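Local coordinates for protein Alpha/beta hydrolase (PDB 4R1D) that probably hydrolyses membrane lipids as a calcium-binding type VI secretion effector of the alpha/beta-hydrolase family, held in check by its immunity partner, at residues R132-M140 against F202-N210; W72-P80 against G300-R308. One frame throughout, in Å; residues are numbered along the deposited sequence.

Interaction 1. Residues R132-M140 against F202-N210; sequences RLRGWGKVM and FDVWCAGYN. With CA (calcium ion), chain C.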
loop_
_atom_site.group_PDB
_atom_site.type_symbol
_atom_site.label_atom_id
_atom_site.label_comp_id
_atom_site.label_asym_id
_atom_site.label_seq_id
_atom_site.Cartn_x
_atom_site.Cartn_y
_atom_site.Cartn_z
ATOM N N ARG A 132 1.090 -15.032 -15.214
ATOM C CA ARG A 132 -0.078 -14.528 -14.493
ATOM C C ARG A 132 -0.431 -15.459 -13.326
ATOM O O ARG A 132 -0.657 -15.014 -12.200
ATOM C CB ARG A 132 -1.260 -14.365 -15.461
ATOM C CG ARG A 132 -2.599 -14.052 -14.827
ATOM C CD ARG A 132 -2.974 -12.587 -14.950
ATOM N NE ARG A 132 -2.564 -11.939 -16.202
ATOM C CZ ARG A 132 -2.129 -10.683 -16.236
ATOM N NH1 ARG A 132 -2.067 -10.000 -15.097
ATOM N NH2 ARG A 132 -1.747 -10.109 -17.368
ATOM N N LEU A 133 -0.460 -16.763 -13.589
ATOM C CA LEU A 133 -0.705 -17.736 -12.532
ATOM C C LEU A 133 0.343 -17.632 -11.435
ATOM O O LEU A 133 0.040 -17.835 -10.255
ATOM C CB LEU A 133 -0.725 -19.158 -13.092
ATOM C CG LEU A 133 -2.037 -19.497 -13.798
ATOM C CD1 LEU A 133 -1.929 -20.839 -14.526
ATOM C CD2 LEU A 133 -3.199 -19.498 -12.807
ATOM N N ARG A 134 1.572 -17.321 -11.829
ATOM C CA ARG A 134 2.661 -17.163 -10.861
ATOM C C ARG A 134 2.561 -15.837 -10.106
ATOM O O ARG A 134 3.396 -15.558 -9.247
ATOM C CB ARG A 134 4.026 -17.216 -11.547
ATOM C CG ARG A 134 4.324 -18.489 -12.319
ATOM C CD ARG A 134 4.906 -19.567 -11.452
ATOM N NE ARG A 134 5.547 -20.582 -12.290
ATOM C CZ ARG A 134 6.794 -20.484 -12.739
ATOM N NH1 ARG A 134 7.531 -19.420 -12.412
ATOM N NH2 ARG A 134 7.302 -21.443 -13.512
ATOM N N GLY A 135 1.576 -15.010 -10.457
ATOM C CA GLY A 135 1.345 -13.751 -9.756
ATOM C C GLY A 135 2.205 -12.567 -10.179
ATOM O O GLY A 135 2.257 -11.537 -9.490
ATOM N N TRP A 136 2.867 -12.678 -11.321
ATOM C CA TRP A 136 3.782 -11.618 -11.732
ATOM C C TRP A 136 3.053 -10.317 -12.087
ATOM O O TRP A 136 3.680 -9.269 -12.184
ATOM C CB TRP A 136 4.643 -12.058 -12.913
ATOM C CG TRP A 136 5.612 -13.173 -12.617
ATOM C CD1 TRP A 136 5.579 -14.065 -11.577
ATOM C CD2 TRP A 136 6.753 -13.512 -13.401
ATOM N NE1 TRP A 136 6.654 -14.933 -11.666
ATOM C CE2 TRP A 136 7.384 -14.611 -12.779
ATOM C CE3 TRP A 136 7.308 -12.986 -14.569
ATOM C CZ2 TRP A 136 8.539 -15.197 -13.295
ATOM C CZ3 TRP A 136 8.459 -13.567 -15.077
ATOM C CH2 TRP A 136 9.057 -14.663 -14.441
ATOM N N GLY A 137 1.732 -10.393 -12.271
ATOM C CA GLY A 137 0.948 -9.209 -12.573
ATOM C C GLY A 137 0.467 -8.510 -11.312
ATOM O O GLY A 137 -0.362 -7.609 -11.371
ATOM N N LYS A 138 0.976 -8.945 -10.167
ATOM C CA LYS A 138 0.623 -8.336 -8.887
ATOM C C LYS A 138 1.468 -7.117 -8.564
ATOM O O LYS A 138 1.122 -6.352 -7.667
ATOM C CB LYS A 138 0.867 -9.324 -7.753
ATOM C CG LYS A 138 -0.117 -10.460 -7.649
ATOM C CD LYS A 138 0.409 -11.475 -6.658
ATOM C CE LYS A 138 -0.435 -12.754 -6.659
ATOM N NZ LYS A 138 0.067 -13.740 -5.655
ATOM N N VAL A 139 2.596 -6.967 -9.250
ATOM C CA VAL A 139 3.614 -5.999 -8.833
ATOM C C VAL A 139 4.093 -5.078 -9.955
ATOM O O VAL A 139 3.910 -5.372 -11.137
ATOM C CB VAL A 139 4.840 -6.707 -8.209
ATOM C CG1 VAL A 139 4.431 -7.467 -6.966
ATOM C CG2 VAL A 139 5.497 -7.631 -9.230
ATOM N N MET A 140 4.723 -3.968 -9.568
ATOM C CA MET A 140 5.215 -2.979 -10.523
ATOM C C MET A 140 6.076 -3.655 -11.594
ATOM O O MET A 140 7.071 -4.327 -11.292
ATOM C CB MET A 140 6.008 -1.899 -9.786
ATOM C CG MET A 140 6.382 -0.705 -10.634
ATOM S SD MET A 140 7.188 0.547 -9.616
ATOM C CE MET A 140 7.405 1.842 -10.830
ATOM N N PHE A 202 13.677 -24.757 -10.200
ATOM C CA PHE A 202 13.290 -23.526 -9.532
ATOM C C PHE A 202 12.179 -22.885 -10.339
ATOM O O PHE A 202 12.227 -22.884 -11.561
ATOM C CB PHE A 202 14.471 -22.566 -9.448
ATOM C CG PHE A 202 15.652 -23.116 -8.699
ATOM C CD1 PHE A 202 15.822 -22.844 -7.349
ATOM C CD2 PHE A 202 16.593 -23.910 -9.343
ATOM C CE1 PHE A 202 16.913 -23.348 -6.657
ATOM C CE2 PHE A 202 17.688 -24.421 -8.652
ATOM C CZ PHE A 202 17.848 -24.133 -7.313
ATOM N N ASP A 203 11.178 -22.355 -9.651
ATOM C CA ASP A 203 10.119 -21.560 -10.274
ATOM C C ASP A 203 9.904 -20.321 -9.406
ATOM O O ASP A 203 9.812 -20.438 -8.183
ATOM C CB ASP A 203 8.800 -22.329 -10.286
ATOM C CG ASP A 203 8.759 -23.443 -11.320
ATOM O OD1 ASP A 203 9.452 -23.355 -12.353
ATOM O OD2 ASP A 203 7.989 -24.403 -11.104
ATOM N N VAL A 204 9.805 -19.154 -10.030
ATOM C CA VAL A 204 9.616 -17.913 -9.269
ATOM C C VAL A 204 8.134 -17.572 -9.148
ATOM O O VAL A 204 7.454 -17.398 -10.159
ATOM C CB VAL A 204 10.323 -16.730 -9.942
ATOM C CG1 VAL A 204 10.128 -15.451 -9.117
ATOM C CG2 VAL A 204 11.834 -17.032 -10.131
ATOM N N TRP A 205 7.656 -17.456 -7.910
ATOM C CA TRP A 205 6.273 -17.088 -7.626
ATOM C C TRP A 205 6.293 -15.719 -6.966
ATOM O O TRP A 205 7.232 -15.395 -6.251
ATOM C CB TRP A 205 5.634 -18.102 -6.677
ATOM C CG TRP A 205 5.479 -19.450 -7.301
ATOM C CD1 TRP A 205 6.464 -20.372 -7.511
ATOM C CD2 TRP A 205 4.265 -20.034 -7.797
ATOM N NE1 TRP A 205 5.935 -21.500 -8.101
ATOM C CE2 TRP A 205 4.590 -21.312 -8.297
ATOM C CE3 TRP A 205 2.936 -19.597 -7.870
ATOM C CZ2 TRP A 205 3.635 -22.165 -8.853
ATOM C CZ3 TRP A 205 1.986 -20.443 -8.426
ATOM C CH2 TRP A 205 2.344 -21.712 -8.919
ATOM N N CYS A 206 5.265 -14.920 -7.214
ATOM C CA CYS A 206 5.274 -13.523 -6.790
ATOM C C CYS A 206 4.295 -13.280 -5.650
ATOM O O CYS A 206 3.079 -13.265 -5.861
ATOM C CB CYS A 206 4.905 -12.626 -7.960
ATOM S SG CYS A 206 5.073 -10.854 -7.611
ATOM N N ALA A 207 4.833 -13.082 -4.451
ATOM C CA ALA A 207 4.003 -12.885 -3.269
ATOM C C ALA A 207 3.680 -11.418 -3.034
ATOM O O ALA A 207 4.077 -10.836 -2.022
ATOM C CB ALA A 207 4.677 -13.484 -2.040
ATOM N N GLY A 208 2.954 -10.813 -3.967
ATOM C CA GLY A 208 2.483 -9.451 -3.755
ATOM C C GLY A 208 1.658 -9.397 -2.474
ATOM O O GLY A 208 1.056 -10.401 -2.065
ATOM N N TYR A 209 1.614 -8.230 -1.834
ATOM C CA TYR A 209 0.919 -8.110 -0.561
ATOM C C TYR A 209 0.352 -6.709 -0.350
ATOM O O TYR A 209 0.765 -5.746 -0.991
ATOM C CB TYR A 209 1.833 -8.512 0.599
ATOM C CG TYR A 209 3.035 -7.597 0.753
ATOM C CD1 TYR A 209 4.232 -7.880 0.115
ATOM C CD2 TYR A 209 2.970 -6.472 1.553
ATOM C CE1 TYR A 209 5.321 -7.046 0.247
ATOM C CE2 TYR A 209 4.065 -5.625 1.698
ATOM C CZ TYR A 209 5.232 -5.922 1.044
ATOM O OH TYR A 209 6.322 -5.082 1.190
ATOM N N ASN A 210 -0.615 -6.620 0.548
ATOM C CA ASN A 210 -1.270 -5.368 0.853
ATOM C C ASN A 210 -0.335 -4.535 1.718
ATOM O O ASN A 210 -0.296 -4.705 2.929
ATOM C CB ASN A 210 -2.593 -5.656 1.563
ATOM C CG ASN A 210 -3.268 -4.404 2.091
ATOM O OD1 ASN A 210 -2.813 -3.280 1.857
ATOM N ND2 ASN A 210 -4.391 -4.599 2.792
HETATM CA CA CA C . 11.360 -22.717 -13.783
HETATM O O HOH W 1 9.504 -22.900 -15.557
HETATM O O HOH W 2 0.175 -12.732 -3.043
HETATM O O HOH W 3 11.349 -25.329 -14.152
#
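Asp203 meets Arg134 beside a calcium ion, a worked case of a metal ligand with a second-shell neighbour lying over its side chain. Asp203 OD1 binds the calcium at 2.5 Å, next to the carbonyl O of Phe202; Glu152 and Asp156 add further ligands. The guanidinium of Arg134 lies with one face over the Asp203 side chain, the two planes 31° apart. No N-H of Arg134 points at Asp203 OD2, 3.9 Å from NH2, so the long salt bridge works through charge alone. The stronger carboxylate partner of Arg134 is Glu152, in a salt bridge with NH1, while Tyr234 bonds Asp203 OD2. Val204 O is gripped twice, from opposite faces of its carbonyl plane: Arg134 NH1 comes from one, Trp136 NE1 from the other, and the indole bond is the straighter, 165° at the hydrogen and 3.0 Å from NE1 to O. This strand, 201-206, is an outermost strand of the parallel sheet of the alpha/beta-hydrolase fold, and its side away from strand 48-54 receives the turn that ends helix 128-133. Gly135 closes that helix in a Schellman motif. Trp205 turns one ring face to Arg134, whose CD sits over the six-membered ring, 3.7 Å from its centroid, in a CH-pi contact that the bend at chi2 (-86°) makes possible. Cys206 N then bonds Arg134 O at 2.8 Å. Cys206 SG packs 3.5 Å from Val139 CG1, and Cys206 O takes Lys138 NZ at the end of an extended chain. A water joins that NZ to Gly208 O.

Interaction 2. Residues W72-P80 against G300-R308; sequences WRPPNGLWP and GIAQVVLGR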
loop_
_atom_site.group_PDB
_atom_site.type_symbol
_atom_site.label_atom_id
_atom_site.label_comp_id
_atom_site.label_asym_id
_atom_site.label_seq_id
_atom_site.Cartn_x
_atom_site.Cartn_y
_atom_site.Cartn_z
ATOM N N TRP A 72 -4.627 1.243 -6.974
ATOM C CA TRP A 72 -3.165 1.407 -6.900
ATOM C C TRP A 72 -2.509 0.573 -7.987
ATOM O O TRP A 72 -2.649 -0.643 -7.996
ATOM C CB TRP A 72 -2.607 0.965 -5.549
ATOM C CG TRP A 72 -1.163 1.351 -5.398
ATOM C CD1 TRP A 72 -0.069 0.524 -5.412
ATOM C CD2 TRP A 72 -0.659 2.682 -5.246
ATOM N NE1 TRP A 72 1.092 1.271 -5.266
ATOM C CE2 TRP A 72 0.749 2.598 -5.166
ATOM C CE3 TRP A 72 -1.266 3.938 -5.168
ATOM C CZ2 TRP A 72 1.553 3.725 -4.998
ATOM C CZ3 TRP A 72 -0.464 5.057 -4.996
ATOM C CH2 TRP A 72 0.924 4.947 -4.917
ATOM N N ARG A 73 -1.825 1.247 -8.905
ATOM C CA ARG A 73 -1.123 0.583 -9.991
ATOM C C ARG A 73 0.037 1.450 -10.473
ATOM O O ARG A 73 -0.054 2.171 -11.480
ATOM C CB ARG A 73 -2.068 0.214 -11.124
ATOM C CG ARG A 73 -1.577 -0.994 -11.907
ATOM C CD ARG A 73 -2.600 -1.458 -12.918
ATOM N NE ARG A 73 -3.586 -2.394 -12.382
ATOM C CZ ARG A 73 -4.316 -3.177 -13.166
ATOM N NH1 ARG A 73 -4.125 -3.122 -14.478
ATOM N NH2 ARG A 73 -5.205 -4.021 -12.659
ATOM N N PRO A 74 1.138 1.376 -9.726
ATOM C CA PRO A 74 2.381 2.134 -9.880
ATOM C C PRO A 74 3.061 1.819 -11.204
ATOM O O PRO A 74 2.854 0.741 -11.757
ATOM C CB PRO A 74 3.230 1.635 -8.711
ATOM C CG PRO A 74 2.695 0.257 -8.416
ATOM C CD PRO A 74 1.214 0.400 -8.629
ATOM N N PRO A 75 3.870 2.753 -11.715
ATOM C CA PRO A 75 4.230 4.044 -11.113
ATOM C C PRO A 75 3.149 5.092 -11.311
ATOM O O PRO A 75 2.422 5.048 -12.308
ATOM C CB PRO A 75 5.466 4.453 -11.917
ATOM C CG PRO A 75 5.204 3.884 -13.269
ATOM C CD PRO A 75 4.538 2.551 -13.012
ATOM N N ASN A 76 3.061 6.036 -10.375
ATOM C CA ASN A 76 2.061 7.099 -10.449
ATOM C C ASN A 76 2.688 8.490 -10.405
ATOM O O ASN A 76 1.980 9.487 -10.245
ATOM C CB ASN A 76 1.047 6.960 -9.304
ATOM C CG ASN A 76 1.669 7.220 -7.939
ATOM O OD1 ASN A 76 2.845 6.933 -7.720
ATOM N ND2 ASN A 76 0.886 7.765 -7.020
ATOM N N GLY A 77 4.015 8.554 -10.524
ATOM C CA GLY A 77 4.730 9.817 -10.430
ATOM C C GLY A 77 4.866 10.546 -11.759
ATOM O O GLY A 77 4.339 10.103 -12.779
ATOM N N LEU A 78 5.572 11.673 -11.750
ATOM C CA LEU A 78 5.827 12.420 -12.981
ATOM C C LEU A 78 6.958 11.751 -13.747
ATOM O O LEU A 78 7.295 12.147 -14.862
ATOM C CB LEU A 78 6.185 13.876 -12.675
ATOM C CG LEU A 78 5.140 14.639 -11.860
ATOM C CD1 LEU A 78 5.497 16.117 -11.768
ATOM C CD2 LEU A 78 3.753 14.454 -12.469
ATOM N N TRP A 79 7.534 10.727 -13.130
ATOM C CA TRP A 79 8.630 9.978 -13.717
ATOM C C TRP A 79 8.334 8.485 -13.603
ATOM O O TRP A 79 7.767 8.040 -12.609
ATOM C CB TRP A 79 9.929 10.313 -12.983
ATOM C CG TRP A 79 11.054 10.685 -13.889
ATOM C CD1 TRP A 79 12.159 9.936 -14.177
ATOM C CD2 TRP A 79 11.185 11.900 -14.639
ATOM N NE1 TRP A 79 12.971 10.611 -15.059
ATOM C CE2 TRP A 79 12.396 11.819 -15.358
ATOM C CE3 TRP A 79 10.397 13.050 -14.770
ATOM C CZ2 TRP A 79 12.837 12.843 -16.198
ATOM C CZ3 TRP A 79 10.835 14.065 -15.605
ATOM C CH2 TRP A 79 12.045 13.954 -16.308
ATOM N N PRO A 80 8.675 7.710 -14.641
ATOM C CA PRO A 80 9.136 8.221 -15.931
ATOM C C PRO A 80 7.968 8.262 -16.914
ATOM O O PRO A 80 7.417 7.214 -17.258
ATOM C CB PRO A 80 10.143 7.161 -16.367
ATOM C CG PRO A 80 9.567 5.880 -15.825
ATOM C CD PRO A 80 8.799 6.241 -14.562
ATOM N N GLY A 300 9.538 15.565 -7.029
ATOM C CA GLY A 300 9.033 15.411 -8.380
ATOM C C GLY A 300 9.671 14.265 -9.140
ATOM O O GLY A 300 9.064 13.700 -10.047
ATOM N N ILE A 301 10.899 13.921 -8.772
ATOM C CA ILE A 301 11.623 12.839 -9.429
ATOM C C ILE A 301 11.114 11.433 -9.076
ATOM O O ILE A 301 11.490 10.456 -9.723
ATOM C CB ILE A 301 13.120 12.906 -9.098
ATOM C CG1 ILE A 301 13.325 12.844 -7.579
ATOM C CG2 ILE A 301 13.732 14.171 -9.673
ATOM C CD1 ILE A 301 14.771 12.985 -7.139
ATOM N N ALA A 302 10.279 11.321 -8.046
ATOM C CA ALA A 302 9.856 10.003 -7.570
ATOM C C ALA A 302 8.885 9.300 -8.526
ATOM O O ALA A 302 7.911 9.902 -9.001
ATOM C CB ALA A 302 9.249 10.106 -6.179
ATOM N N GLN A 303 9.149 8.022 -8.794
ATOM C CA GLN A 303 8.265 7.217 -9.637
ATOM C C GLN A 303 6.985 6.845 -8.916
ATOM O O GLN A 303 5.927 6.700 -9.538
ATOM C CB GLN A 303 8.937 5.908 -10.042
ATOM C CG GLN A 303 10.192 6.040 -10.832
ATOM C CD GLN A 303 10.582 4.712 -11.419
ATOM O OE1 GLN A 303 9.780 4.071 -12.104
ATOM N NE2 GLN A 303 11.797 4.266 -11.127
ATOM N N VAL A 304 7.094 6.620 -7.607
ATOM C CA VAL A 304 5.944 6.204 -6.825
ATOM C C VAL A 304 5.781 7.135 -5.640
ATOM O O VAL A 304 6.723 7.336 -4.871
ATOM C CB VAL A 304 6.099 4.763 -6.358
ATOM C CG1 VAL A 304 4.807 4.269 -5.773
ATOM C CG2 VAL A 304 6.506 3.891 -7.539
ATOM N N VAL A 305 4.590 7.713 -5.506
ATOM C CA VAL A 305 4.364 8.776 -4.537
ATOM C C VAL A 305 3.012 8.637 -3.854
ATOM O O VAL A 305 2.105 8.031 -4.406
ATOM C CB VAL A 305 4.445 10.166 -5.212
ATOM C CG1 VAL A 305 5.795 10.354 -5.900
ATOM C CG2 VAL A 305 3.307 10.353 -6.211
ATOM N N LEU A 306 2.881 9.203 -2.656
ATOM C CA LEU A 306 1.587 9.281 -1.989
ATOM C C LEU A 306 1.142 10.731 -1.796
ATOM O O LEU A 306 0.205 11.008 -1.054
ATOM C CB LEU A 306 1.623 8.550 -0.646
ATOM C CG LEU A 306 1.860 7.045 -0.733
ATOM C CD1 LEU A 306 1.997 6.425 0.650
ATOM C CD2 LEU A 306 0.695 6.398 -1.485
ATOM N N GLY A 307 1.816 11.653 -2.469
ATOM C CA GLY A 307 1.408 13.044 -2.421
ATOM C C GLY A 307 2.534 14.011 -2.732
ATOM O O GLY A 307 3.712 13.647 -2.686
ATOM N N ARG A 308 2.154 15.248 -3.049
ATOM C CA ARG A 308 3.117 16.270 -3.458
ATOM C C ARG A 308 3.324 17.339 -2.392
ATOM O O ARG A 308 4.065 18.298 -2.607
ATOM C CB ARG A 308 2.652 16.937 -4.743
ATOM C CG ARG A 308 2.595 15.998 -5.914
ATOM C CD ARG A 308 3.960 15.411 -6.189
ATOM N NE ARG A 308 3.943 14.625 -7.413
ATOM C CZ ARG A 308 4.964 13.903 -7.848
ATOM N NH1 ARG A 308 6.095 13.866 -7.156
ATOM N NH2 ARG A 308 4.845 13.220 -8.978
HETATM O O HOH W 4 2.040 12.293 -10.635
#
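Two irregular loops dock here, one following strand 70-72 and the other lying between helices 289-296 and 310-317, and the example shows how a single asparagine can pair with both polar backbone atoms of one residue, as a neighbouring backbone would. Asn76 turns its carboxamide to Val305: the Val305 N-H reaches a lone pair of Asn76 OD1 in the carbonyl plane at 2.9 Å, and Asn76 ND2 returns a nearly straight bond (170° at the hydrogen) to Val305 O. Chi1 of 67° sets CG between the backbone N and the carbonyl carbon, folding the amide toward this partner. The main chain adds to the grip, for Gln303 O accepts Gly77 N at 2.8 Å from above its carbonyl plane and, weakly, Asn76 N. Gly77 comes so close that its CA-H points at Ala302 O. Further along, Trp79 O receives a C-H contact from Gln303 CA at 3.1 Å, and Pro80 CD lies against Gln303 OE1; the NE2 of the same amide is bonded to Glu537. On the buried flank, Trp72 offers its indole edge: CZ2 meets Val304 CG1 at 3.4 Å and CH2 nears Val305 O. Leu306 CD2 also packs near CH2, while Trp72 NE1 bonds Met58 O. At the exposed end, Arg308 NH2 presses on Leu78 CG at 3.2 Å, and a water bonded to Asn76 O is weakly shared with the same NH2. Val305 CG2 sits over the centre of the Arg308 guanidinium. Leu78 also packs on Phe198 of the other chain, presumably the Tli4 inhibitor, while Trp94 of helix 84-95 touches both Asn76 and Val305, and Arg308 N bonds Glu312 of helix 310-317.

From the N terminus, the chain first supplies 72-80, just after strand 70-72, then 132-140 at the end of helix 128-133. Strand 201-206 brings in 202-210 and closes the shorter loop, with 61 residues between its segments; 300-308, after helix 289-296, closes the longer one with 219. Interaction 1 is thus nested inside interaction 2, a compact case of the principle that long-range contacts can enclose one another without crossing. Their centres lie 21 Å apart, yet they appear to touch through Met140, which in one of its two conformers packs its CE against Pro75, Gln303 and Val304. Together they connect the edge of the parallel sheet with the loops around helices 84-95 and 310-317.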